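Local coordinates for protein transcription termination factor FttA (Pyrococcus horikoshii, PDB 3AF6) that probably terminates archaeal transcription by cleaving nascent RNA, acting as a zinc-dependent endonuclease and 5'-3' exonuclease, at residues 187-192 and 207-212; 334-339 and 355-360; 361-366 and 384-389; 277-282 and 319-324. All blocks are in the same frame, centred on the assembly; numbering follows the deposited sequence.

Contact 1: 187-192 and 207-212; sequences RWIRIT and VQTDES
R190 and Q208 form the hydrogen-bonded pair of an antiparallel beta hairpin, whose strands 189-193 and 204-209 are neighbours in one of the two mixed sheets of the metallo-beta-lactamase fold. Backbone bonds run both ways across this pair, R190 N to Q208 O at 2.8 Å and Q208 N to R190 O at 2.7 Å. Where the strands give way to loop, a side chain takes over: R187 N donates to D210 OD2 at 3.0 Å, reaching it from above the carboxylate plane. D210 OD1 is bonded to Y184 OH, so the short acid serves two donors at the hairpin's open end.

Packing differs on the two faces. With chi1 at 47°, the indole of W188 stands between its own backbone N and carbonyl carbon and folds over the partner strand. One ring face lies on the backbone at T209 C and D210 N, while Q208 CB meets the ring edge, 3.8 Å from CZ3. A broad flat ring suits this half-exposed spot because it shields polar backbone. On the buried face, I191 CG2 meets V207 CG2 at 4.0 Å, compact branched residues fitting a layer that also packs on strand 349-355.

On the face of W188 and R190, the buried Q208 uses OE1 to accept a weak bond from R190 NH1 at 2.7 Å, bent to 118°, with the guanidinium and amide planes 65° apart.

Contact 2: 334-339 and 355-360; sequences DIRLTL and IGNGLH
The carbonyl oxygen of D334 is held by two neighbouring groups at the end of strand 349-355 and in the turn that follows. G356 N donates to D334 O at 2.8 Å in a nearly straight bond of 167°, and the CA of I355 adds a CA-H...O contact to D334 O at 3.2 Å. I355 CG2 also lies against this oxygen.

Next along, I335 and I355 make an antiparallel non-hydrogen-bonded pair. Their side chains share one face of the sheet and touch through CG1 and CG1 at 4.3 Å, as suits aliphatic residues pointing into the core. The chain then turns back on itself: G356 has a positive phi of 74°, and that of G358 is positive too, backbone angles that glycine accepts easily. L359 and H360 both face I355 in a classic beta bulge, with I355 N bonded to H360 O.

Away from the isoleucine pair, the long R336 side chain, bent at chi3 (-70°), brings NH2 to 3.2 Å from N357 OD1. The oxygen sits at the guanidinium edge, but the angle is too poor for a hydrogen bond. R336 is secured instead by salt bridges from NH1 to E183 and D330, while NE bonds what is probably the bound RNA analogue.

The buried D334 carboxylate bridges to the facing sheet, bonded to T209 and S212, and also to S186. The contact thus joins strand 335-341 to the end of strand 349-355 and its turn into strand 360-364, while I355 packs on I189 of strand 189-193 in the facing sheet.

Contact 3: 361-366 and 384-389; sequences NIAITG and PRLETL
N361 has the largest buried area in this contact, and its backbone does the joining. N361 O accepts a nearly straight bond from T388 N at 2.9 Å and a weak one from E387 N, so one carbonyl holds two successive amides where the incoming chain becomes a strand. N361 N in turn makes a weak bond to E387 OE2 at 2.9 Å. The carboxylate is steadied by R385, two residues earlier, whose NH2 forms a salt bridge with E387 OE1 at 2.6 Å, and N361 CB lies beside this charged pair.

A363 comes next in buried area. A363 N donates to T388 O at 2.9 Å, continuing the parallel ladder, and its CB faces two leucines, L386 and L389. The CD1 of L389 approaches A363 CB to 3.7 Å: with CG anti to the backbone N (chi1 179°), a chi2 of 62° turns CD1 to the alanine. A small methyl suits a place where two leucine side chains converge.

T388, paired with I362, uses OG1 to bond H360 NE2. Here the sheet changes from antiparallel to parallel: strand 360-364 runs antiparallel to 349-355 but parallel to 388-392, whose far side is occupied by strand 613-617, leading to the zinc ligand H618.

Contact 4: 277-282 and 319-324; sequences PIYTTP and HTITLD
Y279 sets its ring atom CE2 against I321 CG2 at 3.6 Å, and the two side chains run side by side in the same direction. They join the strands of a beta-alpha-beta crossover in the metallo-beta-lactamase fold: strand 278-280 leads through helices 282-301 and 310-319 to the parallel strand 320-322 at the sheet's edge. I321 CD1 meets P277 CB at 3.9 Å. Helix 164-178 packs on P277, Y279 and I321, and L337 touches Y279, an apolar setting suited to these residues.

On the opposite face I278 is joined by threonines. T280 CG2 and T320 CG2 touch at 3.7 Å beneath R285 of helix 282-301, while the hydroxyls turn to backbone carbonyls, T280 OG1 to I254 O and T320 OG1 to V316 O. Small residues whose hydroxyls find carbonyl partners fit this helix-sheet layer.

The strands cross at 30°, ordinary sheet twist, and three backbone bonds join them. I278 N bonds H319 O at 3.0 Å, I321 N bonds I278 O at 2.7 Å, and L323 N bonds T280 O at 2.9 Å.

T281 is the N-cap of the following helix, and P282 opens its first turn, where a proline's missing amide hydrogen costs no helix bond. P282 CG packs on T322 CB at 3.6 Å, and P282 CD lies 3.6 Å from D324 OD1, the oxygen bonded to Y475 OH.

From the N terminus, contact 1 comes first, closing the short hairpin loop between strands 189-193 and 204-209. Contact 4 follows in the same sheet, closing a longer, mostly helical excursion. Contact 2 then closes the strand pair 335-341 and 349-355 in the second sheet, and contact 3 closes the irregular loop 367-383, which carries the zinc ligand D367. All four are in series; none nests or crosses. The two sheets meet face to face: contact 1 touches contacts 2 and 3, I191 packing on I362, while L337 and L339 of contact 2 pack on contact 4. H360 links contacts 2 and 3. Contact 4 touches neither contact 1 nor contact 3, their nearest atoms about 11 Å away.

Contact 1: 187-192 and 207-212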
loop_
_atom_site.group_PDB
_atom_site.type_symbol
_atom_site.label_atom_id
_atom_site.label_comp_id
_atom_site.label_asym_id
_atom_site.label_seq_id
_atom_site.Cartn_x
_atom_site.Cartn_y
_atom_site.Cartn_z
ATOM N N ARG A 187 -12.833 -27.015 8.977
ATOM C CA ARG A 187 -13.796 -27.445 9.987
ATOM C C ARG A 187 -14.376 -26.229 10.708
ATOM O O ARG A 187 -15.498 -26.273 11.220
ATOM C CB ARG A 187 -13.132 -28.367 11.010
ATOM C CG ARG A 187 -12.826 -29.767 10.501
ATOM C CD ARG A 187 -12.212 -30.623 11.611
ATOM N NE ARG A 187 -12.725 -31.994 11.594
ATOM C CZ ARG A 187 -11.981 -33.081 11.395
ATOM N NH1 ARG A 187 -10.670 -32.977 11.191
ATOM N NH2 ARG A 187 -12.555 -34.278 11.397
ATOM N N TRP A 188 -13.599 -25.150 10.767
ATOM C CA TRP A 188 -14.057 -23.921 11.410
ATOM C C TRP A 188 -13.254 -22.710 10.943
ATOM O O TRP A 188 -12.204 -22.850 10.321
ATOM C CB TRP A 188 -14.015 -24.036 12.953
ATOM C CG TRP A 188 -12.747 -24.609 13.542
ATOM C CD1 TRP A 188 -12.541 -25.903 13.948
ATOM C CD2 TRP A 188 -11.528 -23.908 13.813
ATOM N NE1 TRP A 188 -11.272 -26.047 14.458
ATOM C CE2 TRP A 188 -10.628 -24.840 14.390
ATOM C CE3 TRP A 188 -11.104 -22.585 13.627
ATOM C CZ2 TRP A 188 -9.327 -24.487 14.782
ATOM C CZ3 TRP A 188 -9.808 -22.232 14.015
ATOM C CH2 TRP A 188 -8.936 -23.180 14.588
ATOM N N ILE A 189 -13.758 -21.521 11.246
ATOM C CA ILE A 189 -13.112 -20.280 10.840
ATOM C C ILE A 189 -13.387 -19.228 11.909
ATOM O O ILE A 189 -14.533 -19.043 12.297
ATOM C CB ILE A 189 -13.704 -19.775 9.492
ATOM C CG1 ILE A 189 -13.550 -20.844 8.408
ATOM C CG2 ILE A 189 -13.020 -18.478 9.071
ATOM C CD1 ILE A 189 -14.462 -20.635 7.225
ATOM N N ARG A 190 -12.352 -18.541 12.385
ATOM C CA ARG A 190 -12.546 -17.511 13.414
ATOM C C ARG A 190 -11.671 -16.296 13.115
ATOM O O ARG A 190 -10.596 -16.430 12.523
ATOM C CB ARG A 190 -12.135 -18.029 14.802
ATOM C CG ARG A 190 -12.297 -19.510 15.040
ATOM C CD ARG A 190 -11.210 -20.018 15.999
ATOM N NE ARG A 190 -11.447 -19.649 17.387
ATOM C CZ ARG A 190 -10.525 -19.689 18.346
ATOM N NH1 ARG A 190 -9.280 -20.079 18.081
ATOM N NH2 ARG A 190 -10.861 -19.346 19.581
ATOM N N ILE A 191 -12.115 -15.112 13.513
ATOM C CA ILE A 191 -11.276 -13.943 13.304
ATOM C C ILE A 191 -11.077 -13.241 14.640
ATOM O O ILE A 191 -12.029 -13.014 15.400
ATOM C CB ILE A 191 -11.856 -12.945 12.257
ATOM C CG1 ILE A 191 -13.232 -12.446 12.681
ATOM C CG2 ILE A 191 -11.911 -13.602 10.894
ATOM C CD1 ILE A 191 -13.808 -11.385 11.722
ATOM N N THR A 192 -9.827 -12.903 14.926
ATOM C CA THR A 192 -9.504 -12.252 16.172
ATOM C C THR A 192 -8.868 -10.900 15.944
ATOM O O THR A 192 -7.961 -10.770 15.124
ATOM C CB THR A 192 -8.544 -13.121 16.974
ATOM O OG1 THR A 192 -9.149 -14.396 17.173
ATOM C CG2 THR A 192 -8.236 -12.493 18.324
ATOM N N VAL A 207 -6.847 -14.271 11.093
ATOM C CA VAL A 207 -7.872 -15.178 10.573
ATOM C C VAL A 207 -7.424 -16.598 10.857
ATOM O O VAL A 207 -6.293 -16.958 10.543
ATOM C CB VAL A 207 -8.082 -15.020 9.039
ATOM C CG1 VAL A 207 -9.126 -16.004 8.564
ATOM C CG2 VAL A 207 -8.513 -13.598 8.711
ATOM N N GLN A 208 -8.309 -17.397 11.449
ATOM C CA GLN A 208 -7.982 -18.779 11.793
ATOM C C GLN A 208 -8.925 -19.825 11.221
ATOM O O GLN A 208 -10.132 -19.585 11.064
ATOM C CB GLN A 208 -8.019 -18.997 13.311
ATOM C CG GLN A 208 -7.374 -17.947 14.177
ATOM C CD GLN A 208 -7.737 -18.144 15.636
ATOM O OE1 GLN A 208 -7.598 -19.232 16.179
ATOM N NE2 GLN A 208 -8.208 -17.085 16.276
ATOM N N THR A 209 -8.349 -20.996 10.947
ATOM C CA THR A 209 -9.084 -22.183 10.513
ATOM C C THR A 209 -8.275 -23.308 11.164
ATOM O O THR A 209 -7.182 -23.066 11.670
ATOM C CB THR A 209 -9.079 -22.403 8.987
ATOM O OG1 THR A 209 -7.764 -22.783 8.565
ATOM C CG2 THR A 209 -9.541 -21.149 8.256
ATOM N N ASP A 210 -8.802 -24.523 11.176
ATOM C CA ASP A 210 -8.064 -25.637 11.753
ATOM C C ASP A 210 -6.845 -25.979 10.895
ATOM O O ASP A 210 -6.013 -26.799 11.277
ATOM C CB ASP A 210 -8.954 -26.877 11.881
ATOM C CG ASP A 210 -9.627 -27.272 10.566
ATOM O OD1 ASP A 210 -9.810 -28.488 10.344
ATOM O OD2 ASP A 210 -9.992 -26.387 9.762
ATOM N N GLU A 211 -6.725 -25.333 9.742
ATOM C CA GLU A 211 -5.610 -25.629 8.861
ATOM C C GLU A 211 -4.655 -24.476 8.643
ATOM O O GLU A 211 -3.495 -24.698 8.312
ATOM C CB GLU A 211 -6.134 -26.095 7.497
ATOM C CG GLU A 211 -5.058 -26.558 6.508
ATOM C CD GLU A 211 -4.177 -27.678 7.066
ATOM O OE1 GLU A 211 -4.664 -28.443 7.929
ATOM O OE2 GLU A 211 -3.007 -27.803 6.635
ATOM N N SER A 212 -5.116 -23.247 8.845
ATOM C CA SER A 212 -4.246 -22.126 8.551
ATOM C C SER A 212 -4.386 -20.883 9.402
ATOM O O SER A 212 -5.299 -20.749 10.212
ATOM C CB SER A 212 -4.445 -21.716 7.091
ATOM O OG SER A 212 -4.460 -22.839 6.234
#

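Contact 2: 334-339 and 355-360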
loop_
_atom_site.group_PDB
_atom_site.type_symbol
_atom_site.label_atom_id
_atom_site.label_comp_id
_atom_site.label_asym_id
_atom_site.label_seq_id
_atom_site.Cartn_x
_atom_site.Cartn_y
_atom_site.Cartn_z
ATOM N N ASP A 334 -6.423 -23.977 2.420
ATOM C CA ASP A 334 -7.844 -23.643 2.475
ATOM C C ASP A 334 -8.196 -22.160 2.394
ATOM O O ASP A 334 -9.296 -21.769 2.774
ATOM C CB ASP A 334 -8.470 -24.249 3.737
ATOM C CG ASP A 334 -7.951 -23.616 5.016
ATOM O OD1 ASP A 334 -6.877 -22.978 4.986
ATOM O OD2 ASP A 334 -8.615 -23.768 6.060
ATOM N N ILE A 335 -7.282 -21.337 1.886
ATOM C CA ILE A 335 -7.541 -19.906 1.763
ATOM C C ILE A 335 -7.072 -19.378 0.426
ATOM O O ILE A 335 -5.922 -19.574 0.052
ATOM C CB ILE A 335 -6.815 -19.088 2.860
ATOM C CG1 ILE A 335 -7.384 -19.423 4.242
ATOM C CG2 ILE A 335 -6.958 -17.595 2.579
ATOM C CD1 ILE A 335 -6.722 -18.664 5.369
ATOM N N ARG A 336 -7.960 -18.697 -0.291
ATOM C CA ARG A 336 -7.612 -18.118 -1.583
ATOM C C ARG A 336 -7.775 -16.607 -1.524
ATOM O O ARG A 336 -8.829 -16.088 -1.138
ATOM C CB ARG A 336 -8.491 -18.692 -2.686
ATOM C CG ARG A 336 -7.730 -19.532 -3.685
ATOM C CD ARG A 336 -8.557 -19.721 -4.925
ATOM N NE ARG A 336 -9.692 -20.597 -4.675
ATOM C CZ ARG A 336 -9.585 -21.907 -4.495
ATOM N NH1 ARG A 336 -8.391 -22.480 -4.543
ATOM N NH2 ARG A 336 -10.663 -22.641 -4.268
ATOM N N LEU A 337 -6.723 -15.905 -1.925
ATOM C CA LEU A 337 -6.697 -14.449 -1.888
ATOM C C LEU A 337 -6.909 -13.727 -3.203
ATOM O O LEU A 337 -6.457 -14.161 -4.259
ATOM C CB LEU A 337 -5.362 -13.976 -1.299
ATOM C CG LEU A 337 -5.082 -12.469 -1.300
ATOM C CD1 LEU A 337 -5.949 -11.765 -0.255
ATOM C CD2 LEU A 337 -3.605 -12.237 -1.001
ATOM N N THR A 338 -7.605 -12.606 -3.108
ATOM C CA THR A 338 -7.858 -11.736 -4.238
ATOM C C THR A 338 -7.920 -10.349 -3.618
ATOM O O THR A 338 -8.572 -10.160 -2.593
ATOM C CB THR A 338 -9.219 -12.001 -4.929
ATOM O OG1 THR A 338 -9.317 -13.374 -5.313
ATOM C CG2 THR A 338 -9.338 -11.134 -6.185
ATOM N N LEU A 339 -7.228 -9.392 -4.227
ATOM C CA LEU A 339 -7.229 -8.017 -3.745
ATOM C C LEU A 339 -8.044 -7.174 -4.722
ATOM O O LEU A 339 -8.013 -7.406 -5.936
ATOM C CB LEU A 339 -5.803 -7.474 -3.672
ATOM C CG LEU A 339 -4.817 -8.171 -2.738
ATOM C CD1 LEU A 339 -3.456 -7.474 -2.860
ATOM C CD2 LEU A 339 -5.332 -8.128 -1.303
ATOM N N ILE A 355 -12.395 -18.875 1.672
ATOM C CA ILE A 355 -11.976 -19.968 2.555
ATOM C C ILE A 355 -12.703 -21.278 2.266
ATOM O O ILE A 355 -13.926 -21.301 2.122
ATOM C CB ILE A 355 -12.189 -19.597 4.031
ATOM C CG1 ILE A 355 -11.487 -18.276 4.330
ATOM C CG2 ILE A 355 -11.628 -20.691 4.928
ATOM C CD1 ILE A 355 -11.736 -17.749 5.727
ATOM N N GLY A 356 -11.942 -22.372 2.216
ATOM C CA GLY A 356 -12.521 -23.665 1.893
ATOM C C GLY A 356 -12.781 -23.554 0.404
ATOM O O GLY A 356 -12.298 -22.605 -0.232
ATOM N N ASN A 357 -13.503 -24.489 -0.191
ATOM C CA ASN A 357 -13.782 -24.325 -1.609
ATOM C C ASN A 357 -15.253 -23.955 -1.730
ATOM O O ASN A 357 -16.052 -24.698 -2.296
ATOM C CB ASN A 357 -13.485 -25.599 -2.397
ATOM C CG ASN A 357 -13.736 -25.427 -3.895
ATOM O OD1 ASN A 357 -13.195 -24.511 -4.531
ATOM N ND2 ASN A 357 -14.566 -26.306 -4.466
ATOM N N GLY A 358 -15.603 -22.799 -1.175
ATOM C CA GLY A 358 -16.977 -22.341 -1.218
ATOM C C GLY A 358 -17.602 -22.376 0.159
ATOM O O GLY A 358 -18.798 -22.137 0.319
ATOM N N LEU A 359 -16.781 -22.667 1.160
ATOM C CA LEU A 359 -17.253 -22.741 2.532
ATOM C C LEU A 359 -17.687 -21.391 3.101
ATOM O O LEU A 359 -18.797 -21.263 3.618
ATOM C CB LEU A 359 -16.168 -23.343 3.423
ATOM C CG LEU A 359 -16.550 -23.495 4.901
ATOM C CD1 LEU A 359 -17.816 -24.360 5.022
ATOM C CD2 LEU A 359 -15.388 -24.127 5.671
ATOM N N HIS A 360 -16.816 -20.391 3.007
ATOM C CA HIS A 360 -17.121 -19.067 3.545
ATOM C C HIS A 360 -16.231 -18.007 2.908
ATOM O O HIS A 360 -15.081 -18.282 2.546
ATOM C CB HIS A 360 -16.897 -19.058 5.056
ATOM C CG HIS A 360 -17.503 -17.883 5.757
ATOM N ND1 HIS A 360 -18.769 -17.913 6.301
ATOM C CD2 HIS A 360 -17.014 -16.648 6.016
ATOM C CE1 HIS A 360 -19.034 -16.750 6.865
ATOM N NE2 HIS A 360 -17.986 -15.965 6.707
#

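Contact 3: 361-366 and 384-389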
loop_
_atom_site.group_PDB
_atom_site.type_symbol
_atom_site.label_atom_id
_atom_site.label_comp_id
_atom_site.label_asym_id
_atom_site.label_seq_id
_atom_site.Cartn_x
_atom_site.Cartn_y
_atom_site.Cartn_z
ATOM N N ASN A 361 -16.753 -16.791 2.778
ATOM C CA ASN A 361 -15.973 -15.717 2.183
ATOM C C ASN A 361 -15.990 -14.451 3.012
ATOM O O ASN A 361 -17.054 -13.953 3.392
ATOM C CB ASN A 361 -16.470 -15.424 0.770
ATOM C CG ASN A 361 -16.392 -16.631 -0.114
ATOM O OD1 ASN A 361 -17.192 -17.564 0.024
ATOM N ND2 ASN A 361 -15.411 -16.650 -1.011
ATOM N N ILE A 362 -14.795 -13.934 3.285
ATOM C CA ILE A 362 -14.636 -12.718 4.064
ATOM C C ILE A 362 -14.058 -11.625 3.183
ATOM O O ILE A 362 -13.235 -11.893 2.309
ATOM C CB ILE A 362 -13.651 -12.932 5.247
ATOM C CG1 ILE A 362 -14.084 -14.135 6.091
ATOM C CG2 ILE A 362 -13.602 -11.688 6.123
ATOM C CD1 ILE A 362 -13.032 -14.578 7.109
ATOM N N ALA A 363 -14.503 -10.397 3.408
ATOM C CA ALA A 363 -13.980 -9.250 2.682
ATOM C C ALA A 363 -13.613 -8.230 3.751
ATOM O O ALA A 363 -14.475 -7.787 4.526
ATOM C CB ALA A 363 -15.026 -8.673 1.738
ATOM N N ILE A 364 -12.329 -7.893 3.814
ATOM C CA ILE A 364 -11.828 -6.938 4.781
ATOM C C ILE A 364 -11.524 -5.670 4.001
ATOM O O ILE A 364 -10.691 -5.629 3.089
ATOM C CB ILE A 364 -10.556 -7.477 5.478
ATOM C CG1 ILE A 364 -10.841 -8.865 6.049
ATOM C CG2 ILE A 364 -10.117 -6.536 6.592
ATOM C CD1 ILE A 364 -9.616 -9.746 6.143
ATOM N N THR A 365 -12.222 -4.627 4.389
ATOM C CA THR A 365 -12.145 -3.343 3.749
ATOM C C THR A 365 -10.896 -2.468 3.893
ATOM O O THR A 365 -10.528 -1.755 2.954
ATOM C CB THR A 365 -13.365 -2.562 4.178
ATOM O OG1 THR A 365 -14.112 -2.203 3.021
ATOM C CG2 THR A 365 -12.990 -1.355 4.952
ATOM N N GLY A 366 -10.226 -2.522 5.040
ATOM C CA GLY A 366 -9.080 -1.653 5.224
ATOM C C GLY A 366 -9.692 -0.259 5.188
ATOM O O GLY A 366 -10.832 -0.066 5.614
ATOM N N PRO A 384 -17.337 -12.210 -6.053
ATOM C CA PRO A 384 -18.037 -13.414 -6.510
ATOM C C PRO A 384 -18.926 -14.001 -5.423
ATOM O O PRO A 384 -20.042 -14.461 -5.694
ATOM C CB PRO A 384 -16.899 -14.349 -6.948
ATOM C CG PRO A 384 -15.662 -13.757 -6.332
ATOM C CD PRO A 384 -15.898 -12.285 -6.337
ATOM N N ARG A 385 -18.434 -13.962 -4.189
ATOM C CA ARG A 385 -19.170 -14.460 -3.030
ATOM C C ARG A 385 -18.803 -13.584 -1.852
ATOM O O ARG A 385 -17.712 -13.024 -1.819
ATOM C CB ARG A 385 -18.789 -15.910 -2.744
ATOM C CG ARG A 385 -19.346 -16.896 -3.761
ATOM C CD ARG A 385 -20.787 -17.275 -3.452
ATOM N NE ARG A 385 -20.884 -18.606 -2.850
ATOM C CZ ARG A 385 -20.531 -18.903 -1.603
ATOM N NH1 ARG A 385 -20.654 -20.144 -1.164
ATOM N NH2 ARG A 385 -20.069 -17.963 -0.795
ATOM N N LEU A 386 -19.702 -13.457 -0.885
ATOM C CA LEU A 386 -19.420 -12.620 0.266
ATOM C C LEU A 386 -20.351 -12.842 1.436
ATOM O O LEU A 386 -21.418 -12.238 1.486
ATOM C CB LEU A 386 -19.491 -11.141 -0.134
ATOM C CG LEU A 386 -19.226 -10.106 0.973
ATOM C CD1 LEU A 386 -17.846 -10.335 1.587
ATOM C CD2 LEU A 386 -19.321 -8.703 0.392
ATOM N N GLU A 387 -19.947 -13.684 2.385
ATOM C CA GLU A 387 -20.774 -13.933 3.563
ATOM C C GLU A 387 -20.488 -12.947 4.685
ATOM O O GLU A 387 -21.418 -12.463 5.328
ATOM C CB GLU A 387 -20.572 -15.349 4.097
ATOM C CG GLU A 387 -21.288 -16.414 3.301
ATOM C CD GLU A 387 -20.710 -16.592 1.916
ATOM O OE1 GLU A 387 -21.512 -16.696 0.960
ATOM O OE2 GLU A 387 -19.464 -16.639 1.782
ATOM N N THR A 388 -19.207 -12.645 4.914
ATOM C CA THR A 388 -18.811 -11.726 5.985
ATOM C C THR A 388 -17.997 -10.501 5.523
ATOM O O THR A 388 -16.963 -10.628 4.844
ATOM C CB THR A 388 -17.981 -12.461 7.079
ATOM O OG1 THR A 388 -18.714 -13.586 7.572
ATOM C CG2 THR A 388 -17.667 -11.520 8.247
ATOM N N LEU A 389 -18.455 -9.320 5.930
ATOM C CA LEU A 389 -17.778 -8.082 5.582
ATOM C C LEU A 389 -17.228 -7.349 6.804
ATOM O O LEU A 389 -17.978 -6.986 7.707
ATOM C CB LEU A 389 -18.723 -7.142 4.831
ATOM C CG LEU A 389 -18.069 -5.805 4.453
ATOM C CD1 LEU A 389 -16.898 -6.095 3.529
ATOM C CD2 LEU A 389 -19.069 -4.868 3.773
#

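Contact 4: 277-282 and 319-324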
loop_
_atom_site.group_PDB
_atom_site.type_symbol
_atom_site.label_atom_id
_atom_site.label_comp_id
_atom_site.label_asym_id
_atom_site.label_seq_id
_atom_site.Cartn_x
_atom_site.Cartn_y
_atom_site.Cartn_z
ATOM N N PRO A 277 5.507 -15.411 3.673
ATOM C CA PRO A 277 5.184 -14.398 2.659
ATOM C C PRO A 277 4.296 -13.229 3.087
ATOM O O PRO A 277 3.418 -13.373 3.937
ATOM C CB PRO A 277 4.505 -15.224 1.580
ATOM C CG PRO A 277 3.703 -16.192 2.411
ATOM C CD PRO A 277 4.718 -16.637 3.448
ATOM N N ILE A 278 4.528 -12.070 2.481
ATOM C CA ILE A 278 3.700 -10.892 2.741
ATOM C C ILE A 278 3.078 -10.522 1.400
ATOM O O ILE A 278 3.795 -10.157 0.473
ATOM C CB ILE A 278 4.510 -9.676 3.189
ATOM C CG1 ILE A 278 5.329 -9.999 4.438
ATOM C CG2 ILE A 278 3.560 -8.518 3.453
ATOM C CD1 ILE A 278 6.268 -8.868 4.838
ATOM N N TYR A 279 1.758 -10.621 1.285
ATOM C CA TYR A 279 1.095 -10.284 0.028
ATOM C C TYR A 279 0.541 -8.873 0.048
ATOM O O TYR A 279 -0.046 -8.449 1.039
ATOM C CB TYR A 279 -0.039 -11.257 -0.252
ATOM C CG TYR A 279 0.420 -12.677 -0.399
ATOM C CD1 TYR A 279 0.408 -13.555 0.693
ATOM C CD2 TYR A 279 0.926 -13.133 -1.613
ATOM C CE1 TYR A 279 0.896 -14.855 0.572
ATOM C CE2 TYR A 279 1.414 -14.423 -1.749
ATOM C CZ TYR A 279 1.400 -15.277 -0.658
ATOM O OH TYR A 279 1.904 -16.541 -0.803
ATOM N N THR A 280 0.722 -8.152 -1.055
ATOM C CA THR A 280 0.226 -6.786 -1.166
ATOM C C THR A 280 0.327 -6.296 -2.631
ATOM O O THR A 280 0.971 -6.958 -3.455
ATOM C CB THR A 280 1.030 -5.868 -0.217
ATOM O OG1 THR A 280 0.359 -4.614 -0.088
ATOM C CG2 THR A 280 2.429 -5.635 -0.748
ATOM N N THR A 281 -0.315 -5.172 -2.972
ATOM C CA THR A 281 -0.216 -4.662 -4.348
ATOM C C THR A 281 1.169 -4.042 -4.478
ATOM O O THR A 281 1.713 -3.535 -3.504
ATOM C CB THR A 281 -1.286 -3.584 -4.688
ATOM O OG1 THR A 281 -1.086 -2.418 -3.882
ATOM C CG2 THR A 281 -2.684 -4.124 -4.450
ATOM N N PRO A 282 1.763 -4.078 -5.684
ATOM C CA PRO A 282 3.104 -3.507 -5.886
ATOM C C PRO A 282 3.266 -2.106 -5.306
ATOM O O PRO A 282 4.222 -1.839 -4.578
ATOM C CB PRO A 282 3.273 -3.548 -7.403
ATOM C CG PRO A 282 2.480 -4.784 -7.786
ATOM C CD PRO A 282 1.223 -4.613 -6.950
ATOM N N HIS A 319 10.652 -10.603 1.510
ATOM C CA HIS A 319 9.564 -11.539 1.812
ATOM C C HIS A 319 8.222 -11.197 1.153
ATOM O O HIS A 319 7.271 -11.980 1.223
ATOM C CB HIS A 319 9.340 -11.637 3.323
ATOM C CG HIS A 319 10.332 -12.507 4.030
ATOM N ND1 HIS A 319 11.624 -12.105 4.294
ATOM C CD2 HIS A 319 10.213 -13.758 4.539
ATOM C CE1 HIS A 319 12.258 -13.069 4.937
ATOM N NE2 HIS A 319 11.426 -14.083 5.096
ATOM N N THR A 320 8.142 -10.034 0.520
ATOM C CA THR A 320 6.905 -9.605 -0.116
ATOM C C THR A 320 6.623 -10.225 -1.483
ATOM O O THR A 320 7.485 -10.257 -2.356
ATOM C CB THR A 320 6.904 -8.090 -0.283
ATOM O OG1 THR A 320 7.194 -7.491 0.979
ATOM C CG2 THR A 320 5.551 -7.596 -0.809
ATOM N N ILE A 321 5.411 -10.720 -1.667
ATOM C CA ILE A 321 5.018 -11.293 -2.948
ATOM C C ILE A 321 3.863 -10.422 -3.440
ATOM O O ILE A 321 2.753 -10.514 -2.922
ATOM C CB ILE A 321 4.559 -12.756 -2.788
ATOM C CG1 ILE A 321 5.745 -13.620 -2.362
ATOM C CG2 ILE A 321 3.945 -13.268 -4.091
ATOM C CD1 ILE A 321 5.403 -15.100 -2.230
ATOM N N THR A 322 4.131 -9.563 -4.421
ATOM C CA THR A 322 3.105 -8.660 -4.932
ATOM C C THR A 322 2.011 -9.336 -5.748
ATOM O O THR A 322 2.205 -10.400 -6.342
ATOM C CB THR A 322 3.712 -7.537 -5.776
ATOM O OG1 THR A 322 4.262 -8.086 -6.981
ATOM C CG2 THR A 322 4.802 -6.812 -4.986
ATOM N N LEU A 323 0.857 -8.685 -5.773
ATOM C CA LEU A 323 -0.306 -9.195 -6.472
ATOM C C LEU A 323 -1.084 -7.987 -6.961
ATOM O O LEU A 323 -1.270 -7.031 -6.207
ATOM C CB LEU A 323 -1.167 -9.976 -5.482
ATOM C CG LEU A 323 -1.669 -11.377 -5.805
ATOM C CD1 LEU A 323 -0.489 -12.304 -6.095
ATOM C CD2 LEU A 323 -2.480 -11.898 -4.618
ATOM N N ASP A 324 -1.534 -8.012 -8.212
ATOM C CA ASP A 324 -2.330 -6.905 -8.741
ATOM C C ASP A 324 -3.804 -7.171 -8.432
ATOM O O ASP A 324 -4.182 -8.295 -8.095
ATOM C CB ASP A 324 -2.149 -6.787 -10.248
ATOM C CG ASP A 324 -0.755 -6.347 -10.638
ATOM O OD1 ASP A 324 -0.280 -5.325 -10.103
ATOM O OD2 ASP A 324 -0.138 -7.019 -11.493
#